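Local coordinates for archaeal Sm-like protein AF-Sm2 (Archaeoglobus fulgidus, PDB 1LJO) that assembles into a six-membered ring of identical subunits and probably binds RNA, at residues Ser12-Ile17 against Glu34-Tyr39; Ile18-Lys23 against Met40-Thr45; Asn27-Lys32 against Ile62-Asn67. One frame throughout, in Å; residues are numbered along the deposited sequence.

The chemistry of the three contacts follows their depth in the fold. Contacts 2 and 3 lie deep in the small barrel, their centres about 3 Å apart, and are made between aliphatic side chains; contact 1 is partly buried at the edge, where two valines meet beside a turn and a carboxylate. Strand 28-36 joins them: its first half supplies one side of contact 3, its far end one side of contact 1, and it pairs with both strands that face each other in contact 2. Polar groups lie mostly at the ends and outer sides of the segments, and some, such as K23 and N67, bond to neighbouring subunits.

Contact 1 (Ser12-Ile17 against Glu34-Tyr39)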
loop_
_atom_site.group_PDB
_atom_site.type_symbol
_atom_site.label_atom_id
_atom_site.label_comp_id
_atom_site.label_asym_id
_atom_site.label_seq_id
_atom_site.Cartn_x
_atom_site.Cartn_y
_atom_site.Cartn_z
ATOM N N SER A 12 -22.662 -6.956 -7.968
ATOM C CA SER A 12 -23.526 -8.030 -8.442
ATOM C C SER A 12 -23.283 -9.322 -7.658
ATOM O O SER A 12 -24.099 -10.236 -7.700
ATOM C CB SER A 12 -23.296 -8.290 -9.935
ATOM O OG SER A 12 -22.067 -8.955 -10.168
ATOM N N MET A 13 -22.162 -9.388 -6.944
ATOM C CA MET A 13 -21.826 -10.572 -6.149
ATOM C C MET A 13 -22.458 -10.545 -4.757
ATOM O O MET A 13 -22.350 -11.515 -4.004
ATOM C CB MET A 13 -20.306 -10.699 -5.997
ATOM C CG MET A 13 -19.556 -11.095 -7.257
ATOM S SD MET A 13 -17.760 -11.155 -6.967
ATOM C CE MET A 13 -17.215 -9.796 -7.971
ATOM N N VAL A 14 -23.109 -9.439 -4.410
ATOM C CA VAL A 14 -23.737 -9.325 -3.099
ATOM C C VAL A 14 -24.812 -10.392 -2.927
ATOM O O VAL A 14 -25.607 -10.641 -3.833
ATOM C CB VAL A 14 -24.370 -7.936 -2.893
ATOM C CG1 VAL A 14 -25.247 -7.942 -1.648
ATOM C CG2 VAL A 14 -23.276 -6.887 -2.756
ATOM N N GLY A 15 -24.834 -11.018 -1.760
ATOM C CA GLY A 15 -25.813 -12.060 -1.512
ATOM C C GLY A 15 -25.311 -13.425 -1.951
ATOM O O GLY A 15 -25.946 -14.440 -1.691
ATOM N N LYS A 16 -24.161 -13.455 -2.611
ATOM C CA LYS A 16 -23.597 -14.714 -3.083
ATOM C C LYS A 16 -22.259 -15.022 -2.426
ATOM O O LYS A 16 -21.669 -14.163 -1.779
ATOM C CB LYS A 16 -23.441 -14.675 -4.606
ATOM C CG LYS A 16 -24.747 -14.337 -5.319
ATOM C CD LYS A 16 -24.668 -14.545 -6.821
ATOM C CE LYS A 16 -26.024 -14.283 -7.461
ATOM N NZ LYS A 16 -26.034 -14.586 -8.917
ATOM N N ILE A 17 -21.796 -16.257 -2.601
ATOM C CA ILE A 17 -20.532 -16.722 -2.036
ATOM C C ILE A 17 -19.353 -16.323 -2.916
ATOM O O ILE A 17 -19.362 -16.560 -4.123
ATOM C CB ILE A 17 -20.501 -18.263 -1.912
ATOM C CG1 ILE A 17 -21.730 -18.759 -1.146
ATOM C CG2 ILE A 17 -19.208 -18.705 -1.230
ATOM C CD1 ILE A 17 -21.869 -18.179 0.240
ATOM N N GLU A 34 -22.048 -9.739 2.076
ATOM C CA GLU A 34 -23.198 -9.015 2.610
ATOM C C GLU A 34 -23.146 -7.528 2.310
ATOM O O GLU A 34 -24.169 -6.848 2.342
ATOM C CB GLU A 34 -23.293 -9.226 4.123
ATOM C CG GLU A 34 -23.958 -10.528 4.508
ATOM C CD GLU A 34 -25.449 -10.506 4.251
ATOM O OE1 GLU A 34 -26.168 -9.781 4.972
ATOM O OE2 GLU A 34 -25.900 -11.202 3.321
ATOM N N GLY A 35 -21.953 -7.021 2.023
ATOM C CA GLY A 35 -21.822 -5.607 1.724
ATOM C C GLY A 35 -20.472 -5.232 1.146
ATOM O O GLY A 35 -19.464 -5.884 1.415
ATOM N N VAL A 36 -20.462 -4.173 0.345
ATOM C CA VAL A 36 -19.246 -3.680 -0.283
ATOM C C VAL A 36 -19.416 -2.187 -0.575
ATOM O O VAL A 36 -20.542 -1.708 -0.705
ATOM C CB VAL A 36 -18.961 -4.439 -1.611
ATOM C CG1 VAL A 36 -20.160 -4.332 -2.543
ATOM C CG2 VAL A 36 -17.716 -3.880 -2.284
ATOM N N ASP A 37 -18.306 -1.452 -0.643
ATOM C CA ASP A 37 -18.360 -0.022 -0.958
ATOM C C ASP A 37 -17.441 0.293 -2.134
ATOM O O ASP A 37 -16.784 -0.601 -2.668
ATOM C CB ASP A 37 -17.983 0.841 0.254
ATOM C CG ASP A 37 -16.647 0.463 0.857
ATOM O OD1 ASP A 37 -15.735 0.087 0.097
ATOM O OD2 ASP A 37 -16.511 0.561 2.099
ATOM N N ASP A 38 -17.387 1.563 -2.529
ATOM C CA ASP A 38 -16.564 1.968 -3.664
ATOM C C ASP A 38 -15.065 1.747 -3.498
ATOM O O ASP A 38 -14.334 1.719 -4.483
ATOM C CB ASP A 38 -16.831 3.433 -4.025
ATOM C CG ASP A 38 -18.216 3.645 -4.614
ATOM O OD1 ASP A 38 -18.713 2.736 -5.318
ATOM O OD2 ASP A 38 -18.802 4.723 -4.388
ATOM N N TYR A 39 -14.600 1.597 -2.264
ATOM C CA TYR A 39 -13.180 1.363 -2.041
ATOM C C TYR A 39 -12.932 -0.141 -1.976
ATOM O O TYR A 39 -11.832 -0.598 -1.658
ATOM C CB TYR A 39 -12.727 2.033 -0.742
ATOM C CG TYR A 39 -12.962 3.526 -0.729
ATOM C CD1 TYR A 39 -14.214 4.051 -0.408
ATOM C CD2 TYR A 39 -11.941 4.414 -1.062
ATOM C CE1 TYR A 39 -14.443 5.428 -0.421
ATOM C CE2 TYR A 39 -12.158 5.790 -1.079
ATOM C CZ TYR A 39 -13.409 6.289 -0.756
ATOM O OH TYR A 39 -13.624 7.648 -0.767
#
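V14 and V36 make the close part of this contact with one methyl each: CG2 of V14 lies 4.0 Å from CG1 of V36, the two side chains crossing at a slant. CG2 of V14 is beside its own backbone N, because CG1 takes the place anti to that nitrogen (chi1 169°) and is turned instead toward the backbone of E34, 4.3 Å from the E34 carbonyl O. V36 leaves its backbone toward 12-17, with CG1 between the backbone N and the carbonyl carbon (chi1 56°), which puts that methyl in the contact. L33 and, from the second subunit, M3 also pack on V14, and V36 also packs on L42. M13, buried, packs on I72 and P74 and on V63 of the third subunit.

The meeting is characteristic of the Sm fold, in which a short N-terminal helix leads through a turn into the first strand of a strongly bent sheet. Here the turn is type II, running from M13 to K16 and closed by K16 N bonded to M13 O at 3.0 Å. G15 occupies its third position with a positive phi of 88°, where a CB would be jammed against the V14 carbonyl O. Across from it, E34 and G35 both face Y43 in a classic beta bulge.

Packing is much looser toward solvent. The E34 side chain leaves its strand away from the turn, then folds back until OE2 stands 4.9 Å from CA of G15, too far for close packing; that carboxylate oxygen has a salt bridge to K32. K16 sets off in the other direction and is exposed. Farther along, D37 OD1 receives a weak bond from the backbone N of Y39, an Asx turn in the loop that in Sm relatives contributes to the RNA-binding surface.

Contact 2 (Ile18-Lys23 against Met40-Thr45); sequences IRVEMK and MNLYLT
OD1 of N41, one residue ahead of the L42 that packs on V20, accepts two donors: the backbone N-H of G66 and, more weakly, NH1 of R65. The ND2 end of the same amide is bonded to D37 OD2, so both ends of the flat group are engaged and its rotation is probably fixed. In Sm relatives this asparagine and arginine belong to the RNA-binding pocket, which is consistent with a similar role here.

N41 itself does not touch strand 18-22; what crosses between the segments is wholly aliphatic. V20 and L42 reach toward each other tip to tip, with CG2 of V20 3.8 Å from CD1 of L42. I18 meets L44 at a slant: the L44 methyl CD2 rests against the end of the isoleucine, 3.7 Å from CD1 of I18 and 3.9 Å from CG1 of I18. The isoleucine reaches this far because CG1 is wedged between the backbone N and the carbonyl carbon (chi1 65°) and the chain then runs out extended, which also leaves its CD1 4.4 Å from CD1 of L42.

Strands 18-22 and 42-44 are not bonded neighbours. Their axes pass 10.3 Å apart at 128°, as expected of strands facing each other across the interior of the bent Sm barrel. Each pairs instead with strand 28-36, V20 for example with L29. M13 packs on I18, L64 on V20 and L44, I62 on L44, and I72 on L42, continuing the core.

With no hydrogen bond crossing between the segments, their cohesion comes from dispersion and the exclusion of water, while the alignment of the strands is left to the backbone bonds that each makes with other neighbours.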
loop_
_atom_site.group_PDB
_atom_site.type_symbol
_atom_site.label_atom_id
_atom_site.label_comp_id
_atom_site.label_asym_id
_atom_site.label_seq_id
_atom_site.Cartn_x
_atom_site.Cartn_y
_atom_site.Cartn_z
ATOM N N ILE A 18 -18.333 -15.732 -2.302
ATOM C CA ILE A 18 -17.151 -15.314 -3.042
ATOM C C ILE A 18 -15.887 -15.797 -2.344
ATOM O O ILE A 18 -15.918 -16.143 -1.162
ATOM C CB ILE A 18 -17.081 -13.771 -3.173
ATOM C CG1 ILE A 18 -16.904 -13.128 -1.793
ATOM C CG2 ILE A 18 -18.364 -13.246 -3.815
ATOM C CD1 ILE A 18 -16.598 -11.627 -1.844
ATOM N N ARG A 19 -14.785 -15.827 -3.093
ATOM C CA ARG A 19 -13.490 -16.234 -2.569
ATOM C C ARG A 19 -12.602 -15.009 -2.726
ATOM O O ARG A 19 -12.562 -14.406 -3.799
ATOM C CB ARG A 19 -12.924 -17.413 -3.376
ATOM C CG ARG A 19 -11.518 -17.848 -2.965
ATOM C CD ARG A 19 -11.049 -19.060 -3.775
ATOM N NE ARG A 19 -11.852 -20.245 -3.494
ATOM C CZ ARG A 19 -11.647 -21.070 -2.469
ATOM N NH1 ARG A 19 -10.651 -20.847 -1.621
ATOM N NH2 ARG A 19 -12.445 -22.112 -2.285
ATOM N N VAL A 20 -11.893 -14.648 -1.660
ATOM C CA VAL A 20 -11.033 -13.466 -1.669
ATOM C C VAL A 20 -9.594 -13.725 -1.254
ATOM O O VAL A 20 -9.343 -14.391 -0.254
ATOM C CB VAL A 20 -11.572 -12.384 -0.704
ATOM C CG1 VAL A 20 -10.721 -11.117 -0.807
ATOM C CG2 VAL A 20 -13.026 -12.095 -1.011
ATOM N N GLU A 21 -8.653 -13.189 -2.024
ATOM C CA GLU A 21 -7.245 -13.329 -1.679
ATOM C C GLU A 21 -6.798 -11.965 -1.162
ATOM O O GLU A 21 -6.957 -10.955 -1.851
ATOM C CB GLU A 21 -6.415 -13.727 -2.900
ATOM C CG GLU A 21 -4.919 -13.685 -2.641
ATOM C CD GLU A 21 -4.113 -14.274 -3.778
ATOM O OE1 GLU A 21 -4.347 -13.881 -4.940
ATOM O OE2 GLU A 21 -3.242 -15.129 -3.505
ATOM N N MET A 22 -6.260 -11.941 0.055
ATOM C CA MET A 22 -5.803 -10.700 0.675
ATOM C C MET A 22 -4.288 -10.610 0.643
ATOM O O MET A 22 -3.591 -11.622 0.745
ATOM C CB MET A 22 -6.265 -10.618 2.135
ATOM C CG MET A 22 -7.766 -10.651 2.345
ATOM S SD MET A 22 -8.615 -9.234 1.614
ATOM C CE MET A 22 -8.117 -7.915 2.729
ATOM N N LYS A 23 -3.782 -9.390 0.528
ATOM C CA LYS A 23 -2.346 -9.160 0.482
ATOM C C LYS A 23 -1.658 -9.605 1.773
ATOM O O LYS A 23 -0.603 -10.242 1.734
ATOM C CB LYS A 23 -2.073 -7.678 0.211
ATOM C CG LYS A 23 -0.615 -7.330 0.013
ATOM C CD LYS A 23 -0.466 -5.969 -0.653
ATOM C CE LYS A 23 -1.157 -4.871 0.141
ATOM N NZ LYS A 23 -1.129 -3.564 -0.570
ATOM N N MET A 40 -13.977 -0.899 -2.286
ATOM C CA MET A 40 -13.930 -2.355 -2.264
ATOM C C MET A 40 -13.698 -2.977 -0.888
ATOM O O MET A 40 -13.123 -4.067 -0.771
ATOM C CB MET A 40 -12.907 -2.880 -3.280
ATOM C CG MET A 40 -13.466 -2.862 -4.705
ATOM S SD MET A 40 -12.429 -3.645 -5.958
ATOM C CE MET A 40 -12.244 -5.223 -5.275
ATOM N N ASN A 41 -14.120 -2.273 0.160
ATOM C CA ASN A 41 -14.040 -2.848 1.496
ATOM C C ASN A 41 -15.108 -3.928 1.373
ATOM O O ASN A 41 -16.089 -3.735 0.657
ATOM C CB ASN A 41 -14.451 -1.839 2.567
ATOM C CG ASN A 41 -13.425 -0.745 2.754
ATOM O OD1 ASN A 41 -12.229 -1.020 2.849
ATOM N ND2 ASN A 41 -13.884 0.504 2.810
ATOM N N LEU A 42 -14.926 -5.060 2.041
ATOM C CA LEU A 42 -15.899 -6.136 1.941
ATOM C C LEU A 42 -16.385 -6.613 3.303
ATOM O O LEU A 42 -15.607 -6.725 4.250
ATOM C CB LEU A 42 -15.290 -7.335 1.198
ATOM C CG LEU A 42 -14.585 -7.091 -0.139
ATOM C CD1 LEU A 42 -13.896 -8.375 -0.581
ATOM C CD2 LEU A 42 -15.586 -6.618 -1.189
ATOM N N TYR A 43 -17.679 -6.896 3.388
ATOM C CA TYR A 43 -18.264 -7.421 4.609
ATOM C C TYR A 43 -18.827 -8.795 4.271
ATOM O O TYR A 43 -19.791 -8.916 3.514
ATOM C CB TYR A 43 -19.365 -6.500 5.147
ATOM C CG TYR A 43 -20.178 -7.102 6.281
ATOM C CD1 TYR A 43 -19.586 -7.940 7.226
ATOM C CD2 TYR A 43 -21.538 -6.830 6.410
ATOM C CE1 TYR A 43 -20.326 -8.495 8.267
ATOM C CE2 TYR A 43 -22.288 -7.379 7.446
ATOM C CZ TYR A 43 -21.676 -8.213 8.369
ATOM O OH TYR A 43 -22.416 -8.785 9.380
ATOM N N LEU A 44 -18.193 -9.825 4.820
ATOM C CA LEU A 44 -18.607 -11.202 4.591
ATOM C C LEU A 44 -19.222 -11.786 5.852
ATOM O O LEU A 44 -18.836 -11.423 6.961
ATOM C CB LEU A 44 -17.401 -12.067 4.203
ATOM C CG LEU A 44 -16.565 -11.670 2.986
ATOM C CD1 LEU A 44 -15.492 -12.725 2.743
ATOM C CD2 LEU A 44 -17.464 -11.539 1.772
ATOM N N THR A 45 -20.181 -12.683 5.674
ATOM C CA THR A 45 -20.815 -13.354 6.799
ATOM C C THR A 45 -20.647 -14.844 6.541
ATOM O O THR A 45 -20.427 -15.250 5.397
ATOM C CB THR A 45 -22.316 -13.025 6.905
ATOM O OG1 THR A 45 -22.967 -13.357 5.675
ATOM C CG2 THR A 45 -22.518 -11.531 7.215
#

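Contact 3 (Asn27-Lys32 against Ile62-Asn67); sequences NQLVGK and IVLRGN. With ACY (acetic acid), chain C.
I62 begins the second segment by extending CD1 to within 4.2 Å of CG of L29, the two side chains meeting at an angle. V63 packs on Y43 and on M9 of the second subunit, and with L64 it pairs with a strand of that subunit, carrying the antiparallel sheet across the ring interface. L64 faces inward again: its CD2 lies 4.4 Å from CG of L29, so the leucine's branch point is touched by both inward residues. At R65 the chain leaves the strand, and OD1 of N67 sits 3.0 Å above the guanidinium plane, over its centre. N67 ND2 bonds to N67 O of the second subunit.

On the outer side of strand 28-36, Q28 OE1 takes the G52 backbone N-H. Q28 NE2 lies 3.3 Å from OXT of an acetate, itself probably from the crystallisation liquor; the bond is doubtful because the acetate methyl comes as close. A leucine in place of Q28 would probably leave the G52 N-H without its acceptor and take away whatever bond the amide gives the acetate.

L29, on strand 28-36, packs on M22 of strand 17-22 and on strand 62-64, whose I62 and L64 also touch L44 of strand 42-44.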
loop_
_atom_site.group_PDB
_atom_site.type_symbol
_atom_site.label_atom_id
_atom_site.label_comp_id
_atom_site.label_asym_id
_atom_site.label_seq_id
_atom_site.Cartn_x
_atom_site.Cartn_y
_atom_site.Cartn_z
ATOM N N ASN A 27 -3.891 -17.514 3.418
ATOM C CA ASN A 27 -5.021 -18.376 3.084
ATOM C C ASN A 27 -6.138 -17.497 2.536
ATOM O O ASN A 27 -6.222 -16.322 2.885
ATOM C CB ASN A 27 -5.513 -19.108 4.331
ATOM C CG ASN A 27 -4.418 -19.900 5.006
ATOM O OD1 ASN A 27 -3.706 -20.660 4.357
ATOM N ND2 ASN A 27 -4.282 -19.729 6.313
ATOM N N GLN A 28 -6.994 -18.060 1.688
ATOM C CA GLN A 28 -8.092 -17.288 1.121
ATOM C C GLN A 28 -9.292 -17.246 2.056
ATOM O O GLN A 28 -9.433 -18.092 2.941
ATOM C CB GLN A 28 -8.544 -17.877 -0.220
ATOM C CG GLN A 28 -7.450 -18.024 -1.267
ATOM C CD GLN A 28 -6.826 -19.410 -1.260
ATOM O OE1 GLN A 28 -7.522 -20.416 -1.422
ATOM N NE2 GLN A 28 -5.510 -19.469 -1.078
ATOM N N LEU A 29 -10.153 -16.253 1.851
ATOM C CA LEU A 29 -11.365 -16.116 2.642
ATOM C C LEU A 29 -12.546 -16.446 1.745
ATOM O O LEU A 29 -12.624 -15.974 0.609
ATOM C CB LEU A 29 -11.523 -14.688 3.181
ATOM C CG LEU A 29 -10.515 -14.208 4.228
ATOM C CD1 LEU A 29 -10.302 -15.299 5.274
ATOM C CD2 LEU A 29 -9.204 -13.871 3.557
ATOM N N VAL A 30 -13.453 -17.270 2.253
ATOM C CA VAL A 30 -14.636 -17.659 1.505
ATOM C C VAL A 30 -15.849 -17.376 2.380
ATOM O O VAL A 30 -15.897 -17.799 3.536
ATOM C CB VAL A 30 -14.613 -19.163 1.166
ATOM C CG1 VAL A 30 -15.863 -19.540 0.393
ATOM C CG2 VAL A 30 -13.358 -19.500 0.375
ATOM N N GLY A 31 -16.821 -16.651 1.833
ATOM C CA GLY A 31 -18.013 -16.342 2.604
ATOM C C GLY A 31 -19.062 -15.623 1.785
ATOM O O GLY A 31 -18.864 -15.365 0.600
ATOM N N LYS A 32 -20.186 -15.305 2.415
ATOM C CA LYS A 32 -21.266 -14.613 1.728
ATOM C C LYS A 32 -21.003 -13.116 1.751
ATOM O O LYS A 32 -20.769 -12.526 2.816
ATOM C CB LYS A 32 -22.608 -14.908 2.404
ATOM C CG LYS A 32 -23.811 -14.250 1.720
ATOM C CD LYS A 32 -25.050 -14.355 2.598
ATOM C CE LYS A 32 -26.235 -13.631 1.981
ATOM N NZ LYS A 32 -27.317 -13.381 2.981
ATOM N N ILE A 62 -16.819 -11.024 9.138
ATOM C CA ILE A 62 -15.528 -10.340 9.022
ATOM C C ILE A 62 -15.606 -9.194 8.026
ATOM O O ILE A 62 -16.402 -9.223 7.094
ATOM C CB ILE A 62 -14.389 -11.276 8.544
ATOM C CG1 ILE A 62 -14.756 -11.894 7.193
ATOM C CG2 ILE A 62 -14.113 -12.360 9.585
ATOM C CD1 ILE A 62 -13.628 -12.698 6.566
ATOM N N VAL A 63 -14.767 -8.189 8.232
ATOM C CA VAL A 63 -14.704 -7.045 7.337
ATOM C C VAL A 63 -13.299 -7.012 6.744
ATOM O O VAL A 63 -12.308 -7.006 7.479
ATOM C CB VAL A 63 -14.973 -5.727 8.093
ATOM C CG1 VAL A 63 -14.653 -4.539 7.200
ATOM C CG2 VAL A 63 -16.429 -5.685 8.554
ATOM N N LEU A 64 -13.218 -7.004 5.417
ATOM C CA LEU A 64 -11.928 -6.975 4.730
ATOM C C LEU A 64 -11.636 -5.566 4.208
ATOM O O LEU A 64 -12.496 -4.930 3.598
ATOM C CB LEU A 64 -11.930 -7.982 3.573
ATOM C CG LEU A 64 -12.283 -9.429 3.963
ATOM C CD1 LEU A 64 -12.244 -10.336 2.732
ATOM C CD2 LEU A 64 -11.309 -9.923 5.015
ATOM N N ARG A 65 -10.423 -5.079 4.463
ATOM C CA ARG A 65 -10.029 -3.745 4.021
ATOM C C ARG A 65 -9.770 -3.749 2.516
ATOM O O ARG A 65 -8.940 -4.505 2.025
ATOM C CB ARG A 65 -8.770 -3.298 4.763
ATOM C CG ARG A 65 -8.338 -1.878 4.473
ATOM C CD ARG A 65 -9.355 -0.880 5.008
ATOM N NE ARG A 65 -8.908 0.497 4.827
ATOM C CZ ARG A 65 -9.099 1.212 3.724
ATOM N NH1 ARG A 65 -9.737 0.681 2.688
ATOM N NH2 ARG A 65 -8.652 2.461 3.662
ATOM N N GLY A 66 -10.484 -2.885 1.800
ATOM C CA GLY A 66 -10.356 -2.807 0.354
ATOM C C GLY A 66 -8.974 -2.671 -0.265
ATOM O O GLY A 66 -8.668 -3.355 -1.245
ATOM N N ASN A 67 -8.121 -1.808 0.272
ATOM C CA ASN A 67 -6.815 -1.664 -0.356
ATOM C C ASN A 67 -5.910 -2.870 -0.140
ATOM O O ASN A 67 -4.826 -2.930 -0.703
ATOM C CB ASN A 67 -6.108 -0.385 0.097
ATOM C CG ASN A 67 -5.809 -0.375 1.563
ATOM O OD1 ASN A 67 -6.705 -0.216 2.388
ATOM N ND2 ASN A 67 -4.537 -0.550 1.906
HETATM C C ACY C . -3.019 -22.172 -1.171
HETATM O O ACY C . -2.009 -22.868 -1.612
HETATM O OXT ACY C . -3.065 -21.446 -0.119
HETATM C CH3 ACY C . -4.252 -22.280 -2.053
#